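Local structure of DinB-like Protein (Bacillus cereus ATCC 10987, 3DI5) at residues Arg45-Ile50 with Lys79-Gly84; Ala53-Leu58 with Arg86-Ala91. The protein binds a nickel ion in the crystal within a DinB-family helical bundle, its natural metal and biochemical role being undefined. One frame throughout, in Å; residues are numbered along the deposited sequence.

In the fold
Interactions 1 and 2 are two successive points on one interface, where helix 43-58 lies beside helix 78-99; their centres are about 11 Å apart. Interaction 1 sits nearer the metal, because His49 faces away from the interface on the same turns that supply Ala47 and Trp48 to it. His128 and His132 of helix 118-142 complete the protein share of the nickel site. In interaction 2 the same two helices meet again further along, around Ile54, Pro55 and Val88; the side chain of Ile54 is still about 12 Å from the nickel ion. Both contacts are apolar between their segments, while the polar and metal chemistry lies on other sides of the helices.

Interaction 1: residues Arg45-Ile50 with Lys79-Gly84; sequences RVAWHI and KTIADG. With NI (nickel (II) ion), chain B.
Ala47 faces Ile81 directly, its CB 3.8 Å from Ile81 CG2, and Leu24 of helix 6-26 touches both residues. With chi1 at -60°, Ile81 holds CG1 beside its backbone N and CG2 anti to it; CG2 goes to Ala47 and CG1 to the next residue, Trp48. The indole reaches across toward the second helix with its six-membered ring foremost: Trp48 CE3 lies 4.0 Å from Ile81 CG1, approached obliquely, and CZ3 stays 4.3 Å from the carbonyl oxygen of Thr80. Glu68 and Pro75 of the connecting loop also touch this indole. The short axes of the two segments are 9.6 Å apart and run in nearly the same direction, at 26°. This parallel pairing of the second and third helices, joined by a long loop, fits the DinB four-helix bundle. His49 follows on the far side of its helix, where chi1 of 180° carries the ring out to the metal, and binds nickel through NE2 at 2.3 Å. Three waters and the NE2 atoms of His128 and His132 make up six ligands, and water 2 stands almost opposite His49 NE2. Asp71 accepts a hydrogen bond from His49 ND1 and pairs with Arg45 through its other oxygen, a second-shell link that, with the metal bond, restrains the rotation of the imidazole. Ile50 turns to helix 118-142, packing on Gln129, His132 and Met136.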
loop_
_atom_site.group_PDB
_atom_site.type_symbol
_atom_site.label_atom_id
_atom_site.label_comp_id
_atom_site.label_asym_id
_atom_site.label_seq_id
_atom_site.Cartn_x
_atom_site.Cartn_y
_atom_site.Cartn_z
ATOM N N ARG A 45 -3.604 -12.560 -2.137
ATOM C CA ARG A 45 -3.779 -11.610 -3.245
ATOM C C ARG A 45 -4.154 -10.207 -2.769
ATOM O O ARG A 45 -3.660 -9.235 -3.304
ATOM C CB ARG A 45 -4.814 -12.079 -4.268
ATOM C CG ARG A 45 -4.820 -11.153 -5.494
ATOM C CD ARG A 45 -4.989 -11.871 -6.837
ATOM N NE ARG A 45 -4.679 -10.976 -7.957
ATOM C CZ ARG A 45 -5.162 -11.104 -9.190
ATOM N NH1 ARG A 45 -6.023 -12.072 -9.498
ATOM N NH2 ARG A 45 -4.798 -10.238 -10.125
ATOM N N VAL A 46 -5.060 -10.103 -1.796
ATOM C CA VAL A 46 -5.315 -8.827 -1.141
ATOM C C VAL A 46 -4.019 -8.171 -0.667
ATOM O O VAL A 46 -3.803 -6.987 -0.947
ATOM C CB VAL A 46 -6.364 -8.941 0.006
ATOM C CG1 VAL A 46 -6.596 -7.550 0.684
ATOM C CG2 VAL A 46 -7.649 -9.488 -0.538
ATOM N N ALA A 47 -3.122 -8.945 -0.041
ATOM C CA ALA A 47 -1.889 -8.411 0.552
ATOM C C ALA A 47 -0.856 -7.983 -0.505
ATOM O O ALA A 47 -0.193 -6.950 -0.380
ATOM C CB ALA A 47 -1.262 -9.449 1.487
ATOM N N TRP A 48 -0.679 -8.806 -1.522
ATOM C CA TRP A 48 0.206 -8.437 -2.616
ATOM C C TRP A 48 -0.341 -7.242 -3.434
ATOM O O TRP A 48 0.416 -6.458 -3.946
ATOM C CB TRP A 48 0.449 -9.647 -3.503
ATOM C CG TRP A 48 1.587 -9.532 -4.444
ATOM C CD1 TRP A 48 1.534 -9.715 -5.780
ATOM C CD2 TRP A 48 2.964 -9.268 -4.122
ATOM N NE1 TRP A 48 2.794 -9.577 -6.328
ATOM C CE2 TRP A 48 3.684 -9.291 -5.329
ATOM C CE3 TRP A 48 3.654 -9.010 -2.929
ATOM C CZ2 TRP A 48 5.055 -9.066 -5.388
ATOM C CZ3 TRP A 48 5.002 -8.784 -2.981
ATOM C CH2 TRP A 48 5.703 -8.812 -4.206
ATOM N N HIS A 49 -1.661 -7.105 -3.532
ATOM C CA HIS A 49 -2.268 -5.974 -4.223
ATOM C C HIS A 49 -1.889 -4.648 -3.518
ATOM O O HIS A 49 -1.625 -3.639 -4.173
ATOM C CB HIS A 49 -3.795 -6.190 -4.267
ATOM C CG HIS A 49 -4.565 -5.099 -4.945
ATOM N ND1 HIS A 49 -4.442 -4.821 -6.287
ATOM C CD2 HIS A 49 -5.553 -4.294 -4.486
ATOM C CE1 HIS A 49 -5.277 -3.848 -6.612
ATOM N NE2 HIS A 49 -5.961 -3.506 -5.536
ATOM N N ILE A 50 -1.823 -4.674 -2.188
ATOM C CA ILE A 50 -1.406 -3.510 -1.365
ATOM C C ILE A 50 0.042 -3.141 -1.616
ATOM O O ILE A 50 0.416 -1.960 -1.768
ATOM C CB ILE A 50 -1.603 -3.838 0.144
ATOM C CG1 ILE A 50 -3.085 -3.766 0.480
ATOM C CG2 ILE A 50 -0.818 -2.852 1.094
ATOM C CD1 ILE A 50 -3.467 -4.554 1.710
ATOM N N LYS A 79 6.627 -14.110 3.996
ATOM C CA LYS A 79 7.826 -13.312 4.249
ATOM C C LYS A 79 8.175 -12.467 3.038
ATOM O O LYS A 79 8.605 -11.331 3.190
ATOM C CB LYS A 79 9.024 -14.173 4.644
ATOM C CG LYS A 79 9.990 -13.412 5.539
ATOM C CD LYS A 79 11.200 -14.255 5.968
ATOM C CE LYS A 79 12.483 -13.747 5.336
ATOM N NZ LYS A 79 12.864 -12.427 5.895
ATOM N N THR A 80 7.989 -13.012 1.840
ATOM C CA THR A 80 8.161 -12.219 0.620
ATOM C C THR A 80 7.225 -11.027 0.566
ATOM O O THR A 80 7.631 -9.946 0.155
ATOM C CB THR A 80 7.990 -13.059 -0.651
ATOM O OG1 THR A 80 8.919 -14.139 -0.617
ATOM C CG2 THR A 80 8.284 -12.224 -1.893
ATOM N N ILE A 81 5.978 -11.219 0.974
ATOM C CA ILE A 81 4.976 -10.159 0.919
ATOM C C ILE A 81 5.263 -9.034 1.921
ATOM O O ILE A 81 5.326 -7.858 1.556
ATOM C CB ILE A 81 3.546 -10.732 1.120
ATOM C CG1 ILE A 81 3.229 -11.763 0.003
ATOM C CG2 ILE A 81 2.486 -9.597 1.178
ATOM C CD1 ILE A 81 1.850 -12.396 0.070
ATOM N N ALA A 82 5.433 -9.395 3.184
ATOM C CA ALA A 82 5.726 -8.431 4.237
ATOM C C ALA A 82 7.043 -7.672 3.967
ATOM O O ALA A 82 7.132 -6.451 4.193
ATOM C CB ALA A 82 5.769 -9.154 5.596
ATOM N N ASP A 83 8.058 -8.387 3.479
ATOM C CA ASP A 83 9.346 -7.774 3.169
ATOM C C ASP A 83 9.267 -6.873 1.948
ATOM O O ASP A 83 9.784 -5.764 1.960
ATOM C CB ASP A 83 10.430 -8.829 2.976
ATOM C CG ASP A 83 10.846 -9.480 4.292
ATOM O OD1 ASP A 83 10.116 -9.321 5.310
ATOM O OD2 ASP A 83 11.884 -10.165 4.314
ATOM N N GLY A 84 8.604 -7.357 0.900
ATOM C CA GLY A 84 8.204 -6.520 -0.236
ATOM C C GLY A 84 7.573 -5.195 0.147
ATOM O O GLY A 84 7.989 -4.159 -0.353
HETATM NI NI NI B . -7.767 -2.093 -5.364
HETATM O O HOH W 1 -9.020 -3.847 -6.426
HETATM O O HOH W 2 -9.581 -0.723 -5.459
HETATM O O HOH W 3 -7.241 -1.311 -7.530
#

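Interaction 2: residues Ala53-Leu58 with Arg86-Ala91; sequences AIPVIL and RKVNTA
The carbonyl oxygen of Arg86 is gripped twice by Thr90: the backbone N of Thr90 reaches Arg86 O at 3.1 Å, and Thr90 OG1 donates to Arg86 O over the same distance. The two donors come from opposite faces of the carbonyl plane, the hydroxyl tilted 32° out of it. This threonine belongs to the outer side of helix 78-99; the side turned to helix 43-58 is apolar and carried by Val88. With CG1 set between its backbone N and carbonyl carbon (chi1 75°), Val88 spreads its two methyls over two neighbours. CG1 meets the tip of Ile54, whose CD1 is 3.8 Å away; the two side chains lie side by side, pointing roughly opposite ways. CG2 lies 4.0 Å from Pro55 CD, the proline side chain set roughly perpendicular to that of the valine. Proline has no N-H to give to the preceding turn, and helix 43-58 kinks here. Phe65, Tyr85 and Phe92 also pack on Ile54, while Ala53, Ile57 and Leu58 face helix 118-142, so the segment is wedged between two helices of the bundle. On the flank, Asn89 OD1 takes a hydrogen bond from Trp13 NE1, tying helix 78-99 to helix 6-26. No hydrogen bond joins the two segments; the buried contact between them rests on dispersion between methyl and methylene groups, with no polar bond to set its direction.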
loop_
_atom_site.group_PDB
_atom_site.type_symbol
_atom_site.label_atom_id
_atom_site.label_comp_id
_atom_site.label_asym_id
_atom_site.label_seq_id
_atom_site.Cartn_x
_atom_site.Cartn_y
_atom_site.Cartn_z
ATOM N N ALA A 53 0.288 -1.822 -5.243
ATOM C CA ALA A 53 -0.443 -0.575 -5.387
ATOM C C ALA A 53 0.401 0.678 -5.176
ATOM O O ALA A 53 0.044 1.733 -5.706
ATOM C CB ALA A 53 -1.700 -0.553 -4.465
ATOM N N ILE A 54 1.562 0.568 -4.492
ATOM C CA ILE A 54 2.360 1.767 -4.194
ATOM C C ILE A 54 2.960 2.345 -5.497
ATOM O O ILE A 54 2.662 3.500 -5.844
ATOM C CB ILE A 54 3.419 1.539 -3.057
ATOM C CG1 ILE A 54 2.712 1.418 -1.703
ATOM C CG2 ILE A 54 4.395 2.685 -2.969
ATOM C CD1 ILE A 54 3.553 0.735 -0.603
ATOM N N PRO A 55 3.796 1.563 -6.219
ATOM C CA PRO A 55 4.224 2.025 -7.543
ATOM C C PRO A 55 3.121 2.246 -8.594
ATOM O O PRO A 55 3.328 3.067 -9.475
ATOM C CB PRO A 55 5.233 0.960 -7.998
ATOM C CG PRO A 55 4.995 -0.231 -7.116
ATOM C CD PRO A 55 4.432 0.288 -5.836
ATOM N N VAL A 56 1.957 1.594 -8.493
ATOM C CA VAL A 56 0.930 1.735 -9.529
ATOM C C VAL A 56 0.189 3.069 -9.378
ATOM O O VAL A 56 -0.023 3.813 -10.351
ATOM C CB VAL A 56 -0.050 0.538 -9.521
ATOM C CG1 VAL A 56 -1.261 0.799 -10.451
ATOM C CG2 VAL A 56 0.705 -0.754 -9.910
ATOM N N ILE A 57 -0.198 3.384 -8.152
ATOM C CA ILE A 57 -0.876 4.640 -7.898
ATOM C C ILE A 57 0.108 5.822 -8.114
ATOM O O ILE A 57 -0.267 6.848 -8.656
ATOM C CB ILE A 57 -1.552 4.636 -6.497
ATOM C CG1 ILE A 57 -2.809 3.751 -6.522
ATOM C CG2 ILE A 57 -1.824 6.049 -6.023
ATOM C CD1 ILE A 57 -3.500 3.600 -5.145
ATOM N N LEU A 58 1.380 5.683 -7.758
ATOM C CA LEU A 58 2.259 6.841 -7.869
ATOM C C LEU A 58 2.879 7.041 -9.278
ATOM O O LEU A 58 3.568 8.059 -9.527
ATOM C CB LEU A 58 3.315 6.814 -6.752
ATOM C CG LEU A 58 2.666 6.860 -5.349
ATOM C CD1 LEU A 58 3.635 7.051 -4.329
ATOM C CD2 LEU A 58 1.628 7.987 -5.230
ATOM N N ARG A 86 7.824 -3.627 3.046
ATOM C CA ARG A 86 8.817 -2.844 3.772
ATOM C C ARG A 86 9.755 -2.166 2.782
ATOM O O ARG A 86 9.997 -0.964 2.874
ATOM C CB ARG A 86 9.623 -3.725 4.734
ATOM C CG ARG A 86 10.695 -2.964 5.513
ATOM C CD ARG A 86 11.388 -3.803 6.575
ATOM N NE ARG A 86 10.434 -4.286 7.573
ATOM C CZ ARG A 86 10.001 -5.543 7.688
ATOM N NH1 ARG A 86 10.449 -6.514 6.883
ATOM N NH2 ARG A 86 9.112 -5.836 8.639
ATOM N N LYS A 87 10.249 -2.961 1.834
ATOM C CA LYS A 87 11.224 -2.540 0.817
ATOM C C LYS A 87 10.708 -1.387 -0.031
ATOM O O LYS A 87 11.391 -0.359 -0.177
ATOM C CB LYS A 87 11.536 -3.727 -0.107
ATOM C CG LYS A 87 12.970 -3.877 -0.534
ATOM C CD LYS A 87 13.180 -5.244 -1.193
ATOM N N VAL A 88 9.512 -1.559 -0.592
ATOM C CA VAL A 88 8.970 -0.586 -1.531
ATOM C C VAL A 88 8.477 0.688 -0.834
ATOM O O VAL A 88 8.568 1.775 -1.399
ATOM C CB VAL A 88 7.856 -1.183 -2.435
ATOM C CG1 VAL A 88 6.545 -1.350 -1.682
ATOM C CG2 VAL A 88 7.673 -0.304 -3.640
ATOM N N ASN A 89 7.976 0.558 0.394
ATOM C CA ASN A 89 7.650 1.738 1.185
ATOM C C ASN A 89 8.905 2.582 1.444
ATOM O O ASN A 89 8.880 3.790 1.328
ATOM C CB ASN A 89 6.969 1.378 2.510
ATOM C CG ASN A 89 6.457 2.614 3.238
ATOM O OD1 ASN A 89 5.687 3.393 2.678
ATOM N ND2 ASN A 89 6.918 2.826 4.461
ATOM N N THR A 90 10.011 1.932 1.775
ATOM C CA THR A 90 11.251 2.638 1.996
ATOM C C THR A 90 11.741 3.355 0.738
ATOM O O THR A 90 12.169 4.515 0.807
ATOM C CB THR A 90 12.321 1.689 2.520
ATOM O OG1 THR A 90 11.951 1.278 3.837
ATOM C CG2 THR A 90 13.684 2.367 2.580
ATOM N N ALA A 91 11.685 2.672 -0.401
ATOM C CA ALA A 91 12.118 3.269 -1.664
ATOM C C ALA A 91 11.186 4.437 -2.012
ATOM O O ALA A 91 11.587 5.465 -2.538
ATOM C CB ALA A 91 12.102 2.223 -2.762
#